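Local structure of nitroreductase (Desulfitobacterium hafniense, 3PXV) at residues G128-M133 with G169-T174; C16-N21 with G86-Y91; A11-C16 with I120-T125. The protein binds flavin mononucleotide and probably acts as an FMN-dependent oxidoreductase of the nitroreductase type. All blocks are in the same frame, centred on the assembly; numbering follows the deposited sequence.

Contact 1 of 3, residues G128-M133 with G169-T174; sequences GIANIM and GHANTT. With FMN (flavin mononucleotide), chain F.
A130 and G169 face each other as an antiparallel, hydrogen-bonded pair, and their backbone groups bond to one another, one bond good and one weak. The amide of G169 gives the stronger bond, N to A130 O at 3.0 Å, with an N-H...O angle of 154°. The return bond is weak: A130 N lies only 2.8 Å from G169 O, but the N-H...O angle is only 122°. Past G169 the pairing with 130-133 stops, the chain turning off so that H170 and N172 bond K20 and D18; in the other direction I132 still pairs with L167. G169 has no side chain, and a residue as small as A130 suits its place, where CB packs against A171 CB at 4.0 Å.

I129 meets 169-174 with both branches. CG2, set opposite the backbone N, rests on G169 O at 3.4 Å, while the longer branch carries CD1 obliquely to the imidazole of H170, 3.9 Å from CE1. An alanine in place of I129 would remove both branches and would probably leave the H170 ring without its apolar neighbour and a gap beside the G169 carbonyl.

N131 turns away from 169-174 and bonds the turn before its strand and the helix. Its ND2 binds I129 O at 3.2 Å, in the carbonyl plane and nearly in its own amide plane, and also T125 OG1, tying a buried amide to the end of helix 106-126. G128, whose positive phi suits a residue without CB, completes the Schellman motif that ends this helix, with I129 N bonded to A124 O. Farther along, I132 CD1 and M133, a selenomethionine, meet the flavin. A helix thus capped and led through a short turn into strand 130-133, outermost of the sheet within this chain and antiparallel to 161-169, belongs to the FMN-dependent nitroreductase-like fold, and the strand runs on into the cofactor pocket.

Contact 2 of 3, residues C16-N21 with G86-Y91; sequences CRDFKN and GGRLFY. With FMN (flavin mononucleotide), chain F.
The phenol ring of Y91 is covered on one face by R17, whose CB stands over its centre in a CH-pi contact, 3.7 Å from the centroid; the backbone of L89 lies over the opposite face, off toward the rim. FMN O2 sits at the ring's edge. The F19 ring has C16 SG over the centre of one face and Y91 O at its edge, while the R88 guanidinium has Y91 C over one face and D18 OD1 at its edge, 4.0 Å from R88 NH2, a long salt bridge. The firmer polar partner of D18 is T173, bonded to OD2.

The two loops supply part of the pyrimidine end of the FMN site. With its chain extended from CG to NE (chi3 -179°), R17 runs alongside Y91 in the same direction, and both reach the flavin: R17 NE donates to O2 at 2.7 Å, almost straight at 173°, and Y91 OH donates to the same oxygen at 2.5 Å. R17 NH2 adds a bond to N1 at 3.1 Å. Such donors would probably stabilise negative charge at N1 and O2 in the reduced flavin. Between the backbones, a hydrogen bond of 3.1 Å runs from F19 N to Y91 O.

Contact 3 of 3, residues A11-C16 with I120-T125; sequences AERYSC and IALAAT. With FMN (flavin mononucleotide), chain F.
R13 and T125 make the van der Waals part of the contact, the aliphatic stretch of the arginine crossing the threonine, with CG 3.5 Å from T125 OG1. Farther out, R13 CD settles against the methyls of A121 and L122, 4.0 Å from A121 CB; alanine is small enough to let the arginine pass close to the helix. Beside this, E12 CG passes T125 CG2, running in the opposite direction.

Hydrogen bonding to the helix is indirect. T125 OG1 turns back to A121 O, which also takes T125 N from the other face of its plane, and a water that donates to OG1 at 2.9 Å accepts from Y14 N. A threonine fits because its methyl packs while its hydroxyl bonds; N131 uses the same oxygen.

The FMN phosphate is held by charged and neutral donors. Bends at chi2 and chi3 (52° at chi3) turn the R13 guanidinium off the helix surface until its edge meets the phosphate: NH1 donates to O2P at 2.7 Å and NH2 to O3P at 3.0 Å. The neutral S15 grips it twice more, OG to O2P at 2.6 Å and the backbone N to O1P at 2.8 Å. Each terminal oxygen therefore has a donor, and the arginine's positive charge is likely to offset part of the phosphate's negative charge, while its shaft lies against A121, L122 and T125 of the helix.

In the fold
Contact 3 is the buried one, whereas contacts 1 and 2 are partly buried and contact 1 runs out to exposed loop residues. Contacts 2 and 3 share C16, since 11-16 leads directly into 16-21; this one run of chain serves the phosphate end of FMN and then the pyrimidine end. Contact 1 touches both neighbours: helix 106-126 of contact 3 passes into its strand 130-133, and its loop 169-174 bonds to D18 of contact 2. The chemistry changes with place. Sheet-edge backbone pairing dominates contact 1, aromatic packing and flavin recognition contact 2, and van der Waals packing on the helix with phosphate charge contact 3, where L122 also meets L122 of the second subunit.

Contact 1 of 3, residues G128-M133 with G169-T174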
loop_
_atom_site.group_PDB
_atom_site.type_symbol
_atom_site.label_atom_id
_atom_site.label_comp_id
_atom_site.label_asym_id
_atom_site.label_seq_id
_atom_site.Cartn_x
_atom_site.Cartn_y
_atom_site.Cartn_z
ATOM N N GLY B 128 -4.642 11.688 15.214
ATOM C CA GLY B 128 -5.422 12.913 15.055
ATOM C C GLY B 128 -4.834 13.862 14.021
ATOM O O GLY B 128 -5.235 15.031 13.962
ATOM N N ILE B 129 -3.893 13.360 13.205
ATOM C CA ILE B 129 -3.275 14.162 12.141
ATOM C C ILE B 129 -3.964 13.891 10.789
ATOM O O ILE B 129 -3.922 12.772 10.266
ATOM C CB ILE B 129 -1.772 13.865 11.995
ATOM C CG1 ILE B 129 -1.023 14.160 13.301
ATOM C CG2 ILE B 129 -1.176 14.660 10.845
ATOM C CD1 ILE B 129 -1.279 15.559 13.869
ATOM N N ALA B 130 -4.565 14.933 10.225
ATOM C CA ALA B 130 -5.224 14.848 8.941
ATOM C C ALA B 130 -4.179 14.617 7.863
ATOM O O ALA B 130 -3.038 15.071 7.969
ATOM C CB ALA B 130 -6.012 16.135 8.661
ATOM N N ASN B 131 -4.579 13.922 6.807
ATOM C CA ASN B 131 -3.655 13.568 5.744
ATOM C C ASN B 131 -4.335 13.319 4.398
ATOM O O ASN B 131 -5.563 13.212 4.305
ATOM C CB ASN B 131 -2.912 12.296 6.144
ATOM C CG ASN B 131 -3.848 11.133 6.409
ATOM O OD1 ASN B 131 -4.190 10.392 5.484
ATOM N ND2 ASN B 131 -4.320 10.993 7.671
ATOM N N ILE B 132 -3.512 13.230 3.356
ATOM C CA ILE B 132 -3.972 12.878 2.035
ATOM C C ILE B 132 -2.784 12.398 1.196
ATOM O O ILE B 132 -1.713 13.022 1.242
ATOM C CB ILE B 132 -4.652 14.063 1.300
ATOM C CG1 ILE B 132 -5.301 13.565 0.016
ATOM C CG2 ILE B 132 -3.631 15.194 0.938
ATOM C CD1 ILE B 132 -6.036 14.648 -0.775
HETATM N N MSE B 133 -2.981 11.298 0.446
HETATM C CA MSE B 133 -1.991 10.811 -0.524
HETATM C C MSE B 133 -1.986 11.806 -1.684
HETATM O O MSE B 133 -3.036 12.214 -2.184
HETATM C CB MSE B 133 -2.335 9.410 -1.051
HETATM C CG MSE B 133 -1.485 8.250 -0.484
HETATM SE SE MSE B 133 -1.854 7.825 1.318
HETATM C CE MSE B 133 -2.942 6.311 1.015
ATOM N N GLY B 169 -1.235 17.465 8.373
ATOM C CA GLY B 169 -1.556 18.671 9.127
ATOM C C GLY B 169 -2.821 18.490 9.929
ATOM O O GLY B 169 -3.201 17.372 10.234
ATOM N N HIS B 170 -3.440 19.599 10.306
ATOM C CA HIS B 170 -4.722 19.589 10.999
ATOM C C HIS B 170 -5.789 20.053 10.018
ATOM O O HIS B 170 -5.566 21.013 9.273
ATOM C CB HIS B 170 -4.690 20.488 12.229
ATOM C CG HIS B 170 -3.841 19.944 13.326
ATOM N ND1 HIS B 170 -4.277 18.936 14.165
ATOM C CD2 HIS B 170 -2.578 20.240 13.711
ATOM C CE1 HIS B 170 -3.315 18.641 15.022
ATOM N NE2 HIS B 170 -2.271 19.415 14.766
ATOM N N ALA B 171 -6.927 19.359 9.997
ATOM C CA ALA B 171 -8.027 19.715 9.078
ATOM C C ALA B 171 -8.669 21.047 9.435
ATOM O O ALA B 171 -9.002 21.297 10.591
ATOM C CB ALA B 171 -9.121 18.614 9.051
ATOM N N ASN B 172 -8.799 21.907 8.428
ATOM C CA ASN B 172 -9.532 23.141 8.580
ATOM C C ASN B 172 -10.969 22.749 8.300
ATOM O O ASN B 172 -11.862 23.100 9.060
ATOM C CB ASN B 172 -9.053 24.197 7.600
ATOM C CG ASN B 172 -9.707 25.544 7.825
ATOM O OD1 ASN B 172 -10.017 25.928 8.958
ATOM N ND2 ASN B 172 -9.907 26.279 6.744
ATOM N N THR B 173 -11.182 22.000 7.212
ATOM C CA THR B 173 -12.507 21.494 6.854
ATOM C C THR B 173 -12.431 19.985 6.585
ATOM O O THR B 173 -11.468 19.464 6.034
ATOM C CB THR B 173 -13.171 22.265 5.661
ATOM O OG1 THR B 173 -12.582 21.891 4.422
ATOM C CG2 THR B 173 -13.059 23.792 5.844
ATOM N N THR B 174 -13.480 19.307 7.015
ATOM C CA THR B 174 -13.627 17.854 6.933
ATOM C C THR B 174 -14.272 17.320 5.625
ATOM O O THR B 174 -14.747 18.081 4.757
ATOM C CB THR B 174 -14.444 17.416 8.185
ATOM O OG1 THR B 174 -13.525 16.970 9.192
ATOM C CG2 THR B 174 -15.477 16.334 7.879
HETATM N N1 FMN F . -6.217 13.391 -4.027
HETATM C C2 FMN F . -5.865 14.670 -4.413
HETATM O O2 FMN F . -6.571 15.644 -4.162
HETATM N N3 FMN F . -4.698 14.866 -5.097
HETATM C C4 FMN F . -3.866 13.821 -5.418
HETATM O O4 FMN F . -2.843 14.072 -6.038
HETATM C C4A FMN F . -4.221 12.529 -5.027
HETATM N N5 FMN F . -3.427 11.455 -5.313
HETATM C C5A FMN F . -3.651 10.246 -4.703
HETATM C C6 FMN F . -2.685 9.241 -4.801
HETATM C C7 FMN F . -2.876 8.008 -4.192
HETATM C C7M FMN F . -1.821 6.977 -4.320
HETATM C C8 FMN F . -4.048 7.776 -3.489
HETATM C C8M FMN F . -4.312 6.478 -2.817
HETATM C C9 FMN F . -5.018 8.779 -3.384
HETATM C C9A FMN F . -4.823 10.032 -3.997
HETATM N N10 FMN F . -5.762 11.047 -3.926
HETATM C C10 FMN F . -5.407 12.320 -4.323
HETATM C "C1'" FMN F . -6.860 10.925 -2.910
HETATM C "C2'" FMN F . -8.021 10.148 -3.506
HETATM O "O2'" FMN F . -8.752 11.021 -4.345
HETATM C "C3'" FMN F . -8.878 9.578 -2.380
HETATM O "O3'" FMN F . -8.138 8.671 -1.591
HETATM C "C4'" FMN F . -10.079 8.847 -2.953
HETATM O "O4'" FMN F . -10.843 9.803 -3.623
HETATM C "C5'" FMN F . -10.920 8.160 -1.877
HETATM O "O5'" FMN F . -11.353 9.110 -0.922
HETATM P P FMN F . -10.893 9.012 0.613
HETATM O O1P FMN F . -11.374 10.254 1.290
HETATM O O2P FMN F . -9.362 8.926 0.766
HETATM O O3P FMN F . -11.590 7.802 1.139
#

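Contact 2 of 3, residues C16-N21 with G86-Y91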
loop_
_atom_site.group_PDB
_atom_site.type_symbol
_atom_site.label_atom_id
_atom_site.label_comp_id
_atom_site.label_asym_id
_atom_site.label_seq_id
_atom_site.Cartn_x
_atom_site.Cartn_y
_atom_site.Cartn_z
ATOM N N CYS B 16 -8.027 14.622 3.316
ATOM C CA CYS B 16 -8.234 16.026 3.679
ATOM C C CYS B 16 -7.747 16.962 2.568
ATOM O O CYS B 16 -6.619 16.793 2.057
ATOM C CB CYS B 16 -7.498 16.346 4.985
ATOM S SG CYS B 16 -7.571 18.049 5.506
ATOM N N ARG B 17 -8.572 17.935 2.195
ATOM C CA ARG B 17 -8.167 18.894 1.168
ATOM C C ARG B 17 -8.276 20.375 1.611
ATOM O O ARG B 17 -8.565 21.262 0.813
ATOM C CB ARG B 17 -8.965 18.652 -0.108
ATOM C CG ARG B 17 -8.604 17.356 -0.765
ATOM C CD ARG B 17 -9.221 17.233 -2.143
ATOM N NE ARG B 17 -8.849 15.944 -2.714
ATOM C CZ ARG B 17 -9.590 14.845 -2.641
ATOM N NH1 ARG B 17 -10.794 14.867 -2.061
ATOM N NH2 ARG B 17 -9.135 13.715 -3.181
ATOM N N ASP B 18 -8.003 20.628 2.877
ATOM C CA ASP B 18 -8.086 21.966 3.417
ATOM C C ASP B 18 -7.447 21.896 4.798
ATOM O O ASP B 18 -8.078 21.480 5.781
ATOM C CB ASP B 18 -9.556 22.383 3.501
ATOM C CG ASP B 18 -9.743 23.774 4.038
ATOM O OD1 ASP B 18 -8.757 24.523 4.118
ATOM O OD2 ASP B 18 -10.891 24.126 4.365
ATOM N N PHE B 19 -6.177 22.267 4.851
ATOM C CA PHE B 19 -5.390 22.222 6.080
ATOM C C PHE B 19 -5.153 23.587 6.718
ATOM O O PHE B 19 -5.041 24.587 6.030
ATOM C CB PHE B 19 -4.007 21.634 5.773
ATOM C CG PHE B 19 -4.021 20.187 5.319
ATOM C CD1 PHE B 19 -4.129 19.863 3.986
ATOM C CD2 PHE B 19 -3.827 19.159 6.229
ATOM C CE1 PHE B 19 -4.093 18.536 3.570
ATOM C CE2 PHE B 19 -3.805 17.835 5.818
ATOM C CZ PHE B 19 -3.924 17.529 4.498
ATOM N N LYS B 20 -5.060 23.600 8.045
ATOM C CA LYS B 20 -4.682 24.774 8.814
ATOM C C LYS B 20 -3.164 24.884 8.648
ATOM O O LYS B 20 -2.516 23.916 8.215
ATOM C CB LYS B 20 -5.069 24.605 10.300
ATOM C CG LYS B 20 -6.591 24.461 10.537
ATOM C CD LYS B 20 -6.980 23.925 11.939
ATOM C CE LYS B 20 -7.272 24.997 12.953
ATOM N NZ LYS B 20 -8.532 25.761 12.641
ATOM N N ASN B 21 -2.587 26.041 8.957
ATOM C CA ASN B 21 -1.138 26.212 8.799
ATOM C C ASN B 21 -0.311 25.632 9.963
ATOM O O ASN B 21 0.915 25.535 9.871
ATOM C CB ASN B 21 -0.757 27.684 8.480
ATOM C CG ASN B 21 -1.071 28.654 9.616
ATOM O OD1 ASN B 21 -1.725 28.300 10.595
ATOM N ND2 ASN B 21 -0.602 29.892 9.481
ATOM N N GLY B 86 -9.852 25.473 -5.919
ATOM C CA GLY B 86 -9.056 26.210 -4.914
ATOM C C GLY B 86 -7.670 26.653 -5.387
ATOM O O GLY B 86 -7.077 27.569 -4.806
ATOM N N GLY B 87 -7.149 26.014 -6.442
ATOM C CA GLY B 87 -5.847 26.370 -7.023
ATOM C C GLY B 87 -4.637 25.917 -6.224
ATOM O O GLY B 87 -3.521 26.437 -6.405
ATOM N N ARG B 88 -4.854 24.958 -5.329
ATOM C CA ARG B 88 -3.791 24.452 -4.505
ATOM C C ARG B 88 -3.646 22.997 -4.810
ATOM O O ARG B 88 -4.625 22.294 -5.086
ATOM C CB ARG B 88 -4.068 24.669 -3.019
ATOM C CG ARG B 88 -3.984 26.168 -2.548
ATOM C CD ARG B 88 -4.457 26.323 -1.083
ATOM N NE ARG B 88 -5.797 25.735 -0.882
ATOM C CZ ARG B 88 -6.388 25.536 0.303
ATOM N NH1 ARG B 88 -5.780 25.872 1.444
ATOM N NH2 ARG B 88 -7.604 24.984 0.346
ATOM N N LEU B 89 -2.397 22.563 -4.783
ATOM C CA LEU B 89 -2.036 21.199 -5.063
ATOM C C LEU B 89 -1.817 20.535 -3.679
ATOM O O LEU B 89 -2.203 19.397 -3.472
ATOM C CB LEU B 89 -0.786 21.243 -5.944
ATOM C CG LEU B 89 -0.542 20.341 -7.144
ATOM C CD1 LEU B 89 -1.738 20.239 -8.067
ATOM C CD2 LEU B 89 0.698 20.855 -7.900
ATOM N N PHE B 90 -1.272 21.288 -2.714
ATOM C CA PHE B 90 -1.048 20.775 -1.375
ATOM C C PHE B 90 -2.057 21.226 -0.324
ATOM O O PHE B 90 -1.881 20.953 0.863
ATOM C CB PHE B 90 0.379 21.064 -0.915
ATOM C CG PHE B 90 1.435 20.524 -1.841
ATOM C CD1 PHE B 90 1.222 19.363 -2.590
ATOM C CD2 PHE B 90 2.674 21.132 -1.906
ATOM C CE1 PHE B 90 2.215 18.865 -3.436
ATOM C CE2 PHE B 90 3.671 20.639 -2.728
ATOM C CZ PHE B 90 3.447 19.510 -3.499
ATOM N N TYR B 91 -3.125 21.875 -0.768
ATOM C CA TYR B 91 -4.221 22.322 0.080
ATOM C C TYR B 91 -3.806 23.046 1.376
ATOM O O TYR B 91 -4.468 22.945 2.410
ATOM C CB TYR B 91 -5.126 21.127 0.384
ATOM C CG TYR B 91 -5.529 20.346 -0.862
ATOM C CD1 TYR B 91 -6.470 20.854 -1.770
ATOM C CD2 TYR B 91 -4.976 19.090 -1.124
ATOM C CE1 TYR B 91 -6.834 20.123 -2.903
ATOM C CE2 TYR B 91 -5.327 18.366 -2.270
ATOM C CZ TYR B 91 -6.254 18.885 -3.147
ATOM O OH TYR B 91 -6.587 18.150 -4.260
HETATM N N1 FMN F . -6.217 13.391 -4.027
HETATM C C2 FMN F . -5.865 14.670 -4.413
HETATM O O2 FMN F . -6.571 15.644 -4.162
HETATM N N3 FMN F . -4.698 14.866 -5.097
HETATM C C4 FMN F . -3.866 13.821 -5.418
HETATM O O4 FMN F . -2.843 14.072 -6.038
HETATM C C4A FMN F . -4.221 12.529 -5.027
HETATM N N5 FMN F . -3.427 11.455 -5.313
HETATM C C5A FMN F . -3.651 10.246 -4.703
HETATM C C6 FMN F . -2.685 9.241 -4.801
HETATM C C7 FMN F . -2.876 8.008 -4.192
HETATM C C7M FMN F . -1.821 6.977 -4.320
HETATM C C8 FMN F . -4.048 7.776 -3.489
HETATM C C8M FMN F . -4.312 6.478 -2.817
HETATM C C9 FMN F . -5.018 8.779 -3.384
HETATM C C9A FMN F . -4.823 10.032 -3.997
HETATM N N10 FMN F . -5.762 11.047 -3.926
HETATM C C10 FMN F . -5.407 12.320 -4.323
HETATM C "C1'" FMN F . -6.860 10.925 -2.910
HETATM C "C2'" FMN F . -8.021 10.148 -3.506
HETATM O "O2'" FMN F . -8.752 11.021 -4.345
HETATM C "C3'" FMN F . -8.878 9.578 -2.380
HETATM O "O3'" FMN F . -8.138 8.671 -1.591
HETATM C "C4'" FMN F . -10.079 8.847 -2.953
HETATM O "O4'" FMN F . -10.843 9.803 -3.623
HETATM C "C5'" FMN F . -10.920 8.160 -1.877
HETATM O "O5'" FMN F . -11.353 9.110 -0.922
HETATM P P FMN F . -10.893 9.012 0.613
HETATM O O1P FMN F . -11.374 10.254 1.290
HETATM O O2P FMN F . -9.362 8.926 0.766
HETATM O O3P FMN F . -11.590 7.802 1.139
#

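Contact 3 of 3, residues A11-C16 with I120-T125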
loop_
_atom_site.group_PDB
_atom_site.type_symbol
_atom_site.label_atom_id
_atom_site.label_comp_id
_atom_site.label_asym_id
_atom_site.label_seq_id
_atom_site.Cartn_x
_atom_site.Cartn_y
_atom_site.Cartn_z
ATOM N N ALA B 11 -11.591 2.851 8.995
ATOM C CA ALA B 11 -12.892 3.323 8.533
ATOM C C ALA B 11 -13.005 4.838 8.440
ATOM O O ALA B 11 -13.657 5.353 7.520
ATOM C CB ALA B 11 -14.038 2.785 9.419
ATOM N N GLU B 12 -12.412 5.541 9.402
ATOM C CA GLU B 12 -12.534 6.993 9.472
ATOM C C GLU B 12 -11.518 7.795 8.656
ATOM O O GLU B 12 -11.715 8.986 8.469
ATOM C CB GLU B 12 -12.483 7.443 10.936
ATOM C CG GLU B 12 -11.084 7.437 11.570
ATOM C CD GLU B 12 -11.114 7.515 13.101
ATOM O OE1 GLU B 12 -12.198 7.732 13.684
ATOM O OE2 GLU B 12 -10.041 7.335 13.714
ATOM N N ARG B 13 -10.450 7.147 8.182
ATOM C CA ARG B 13 -9.415 7.808 7.427
ATOM C C ARG B 13 -10.043 8.359 6.182
ATOM O O ARG B 13 -10.734 7.659 5.484
ATOM C CB ARG B 13 -8.315 6.855 7.040
ATOM C CG ARG B 13 -7.201 7.503 6.163
ATOM C CD ARG B 13 -6.721 6.575 5.018
ATOM N NE ARG B 13 -7.902 6.138 4.283
ATOM C CZ ARG B 13 -8.571 6.861 3.386
ATOM N NH1 ARG B 13 -8.164 8.064 3.001
ATOM N NH2 ARG B 13 -9.635 6.343 2.822
ATOM N N TYR B 14 -9.781 9.628 5.901
ATOM C CA TYR B 14 -10.383 10.305 4.763
ATOM C C TYR B 14 -9.304 11.204 4.140
ATOM O O TYR B 14 -8.293 11.509 4.792
ATOM C CB TYR B 14 -11.585 11.160 5.243
ATOM C CG TYR B 14 -11.190 12.406 6.045
ATOM C CD1 TYR B 14 -10.959 12.337 7.410
ATOM C CD2 TYR B 14 -11.060 13.655 5.422
ATOM C CE1 TYR B 14 -10.584 13.467 8.144
ATOM C CE2 TYR B 14 -10.691 14.798 6.149
ATOM C CZ TYR B 14 -10.451 14.694 7.511
ATOM O OH TYR B 14 -10.093 15.806 8.241
ATOM N N SER B 15 -9.534 11.641 2.901
ATOM C CA SER B 15 -8.608 12.533 2.224
ATOM C C SER B 15 -8.904 13.984 2.566
ATOM O O SER B 15 -9.921 14.530 2.161
ATOM C CB SER B 15 -8.673 12.333 0.720
ATOM O OG SER B 15 -8.063 11.122 0.350
ATOM N N CYS B 16 -8.027 14.622 3.316
ATOM C CA CYS B 16 -8.234 16.026 3.679
ATOM C C CYS B 16 -7.747 16.962 2.568
ATOM O O CYS B 16 -6.619 16.793 2.057
ATOM C CB CYS B 16 -7.498 16.346 4.985
ATOM S SG CYS B 16 -7.571 18.049 5.506
ATOM N N ILE B 120 1.583 5.209 6.626
ATOM C CA ILE B 120 1.662 6.599 7.055
ATOM C C ILE B 120 0.253 7.159 7.332
ATOM O O ILE B 120 -0.007 7.712 8.413
ATOM C CB ILE B 120 2.334 7.514 5.984
ATOM C CG1 ILE B 120 3.801 7.126 5.798
ATOM C CG2 ILE B 120 2.166 8.990 6.388
ATOM C CD1 ILE B 120 4.569 7.919 4.762
ATOM N N ALA B 121 -0.649 7.006 6.362
ATOM C CA ALA B 121 -1.975 7.602 6.478
ATOM C C ALA B 121 -2.708 7.067 7.695
ATOM O O ALA B 121 -3.321 7.840 8.443
ATOM C CB ALA B 121 -2.803 7.396 5.182
ATOM N N LEU B 122 -2.631 5.756 7.915
ATOM C CA LEU B 122 -3.307 5.168 9.074
ATOM C C LEU B 122 -2.653 5.628 10.371
ATOM O O LEU B 122 -3.347 5.979 11.343
ATOM C CB LEU B 122 -3.394 3.628 8.978
ATOM C CG LEU B 122 -4.243 3.116 7.811
ATOM C CD1 LEU B 122 -4.329 1.610 7.832
ATOM C CD2 LEU B 122 -5.650 3.708 7.817
ATOM N N ALA B 123 -1.321 5.658 10.399
ATOM C CA ALA B 123 -0.632 6.143 11.611
ATOM C C ALA B 123 -1.016 7.602 11.913
ATOM O O ALA B 123 -1.305 7.952 13.043
ATOM C CB ALA B 123 0.884 5.970 11.497
ATOM N N ALA B 124 -1.057 8.440 10.889
ATOM C CA ALA B 124 -1.399 9.845 11.085
ATOM C C ALA B 124 -2.828 9.976 11.607
ATOM O O ALA B 124 -3.115 10.748 12.544
ATOM C CB ALA B 124 -1.232 10.608 9.788
ATOM N N THR B 125 -3.725 9.188 11.027
ATOM C CA THR B 125 -5.138 9.278 11.380
ATOM C C THR B 125 -5.359 8.863 12.828
ATOM O O THR B 125 -6.181 9.472 13.500
ATOM C CB THR B 125 -6.023 8.453 10.431
ATOM O OG1 THR B 125 -5.895 8.959 9.096
ATOM C CG2 THR B 125 -7.438 8.544 10.841
HETATM N N1 FMN F . -6.217 13.391 -4.027
HETATM C C2 FMN F . -5.865 14.670 -4.413
HETATM O O2 FMN F . -6.571 15.644 -4.162
HETATM N N3 FMN F . -4.698 14.866 -5.097
HETATM C C4 FMN F . -3.866 13.821 -5.418
HETATM O O4 FMN F . -2.843 14.072 -6.038
HETATM C C4A FMN F . -4.221 12.529 -5.027
HETATM N N5 FMN F . -3.427 11.455 -5.313
HETATM C C5A FMN F . -3.651 10.246 -4.703
HETATM C C6 FMN F . -2.685 9.241 -4.801
HETATM C C7 FMN F . -2.876 8.008 -4.192
HETATM C C7M FMN F . -1.821 6.977 -4.320
HETATM C C8 FMN F . -4.048 7.776 -3.489
HETATM C C8M FMN F . -4.312 6.478 -2.817
HETATM C C9 FMN F . -5.018 8.779 -3.384
HETATM C C9A FMN F . -4.823 10.032 -3.997
HETATM N N10 FMN F . -5.762 11.047 -3.926
HETATM C C10 FMN F . -5.407 12.320 -4.323
HETATM C "C1'" FMN F . -6.860 10.925 -2.910
HETATM C "C2'" FMN F . -8.021 10.148 -3.506
HETATM O "O2'" FMN F . -8.752 11.021 -4.345
HETATM C "C3'" FMN F . -8.878 9.578 -2.380
HETATM O "O3'" FMN F . -8.138 8.671 -1.591
HETATM C "C4'" FMN F . -10.079 8.847 -2.953
HETATM O "O4'" FMN F . -10.843 9.803 -3.623
HETATM C "C5'" FMN F . -10.920 8.160 -1.877
HETATM O "O5'" FMN F . -11.353 9.110 -0.922
HETATM P P FMN F . -10.893 9.012 0.613
HETATM O O1P FMN F . -11.374 10.254 1.290
HETATM O O2P FMN F . -9.362 8.926 0.766
HETATM O O3P FMN F . -11.590 7.802 1.139
HETATM O O HOH W 1 -7.992 10.867 8.324
#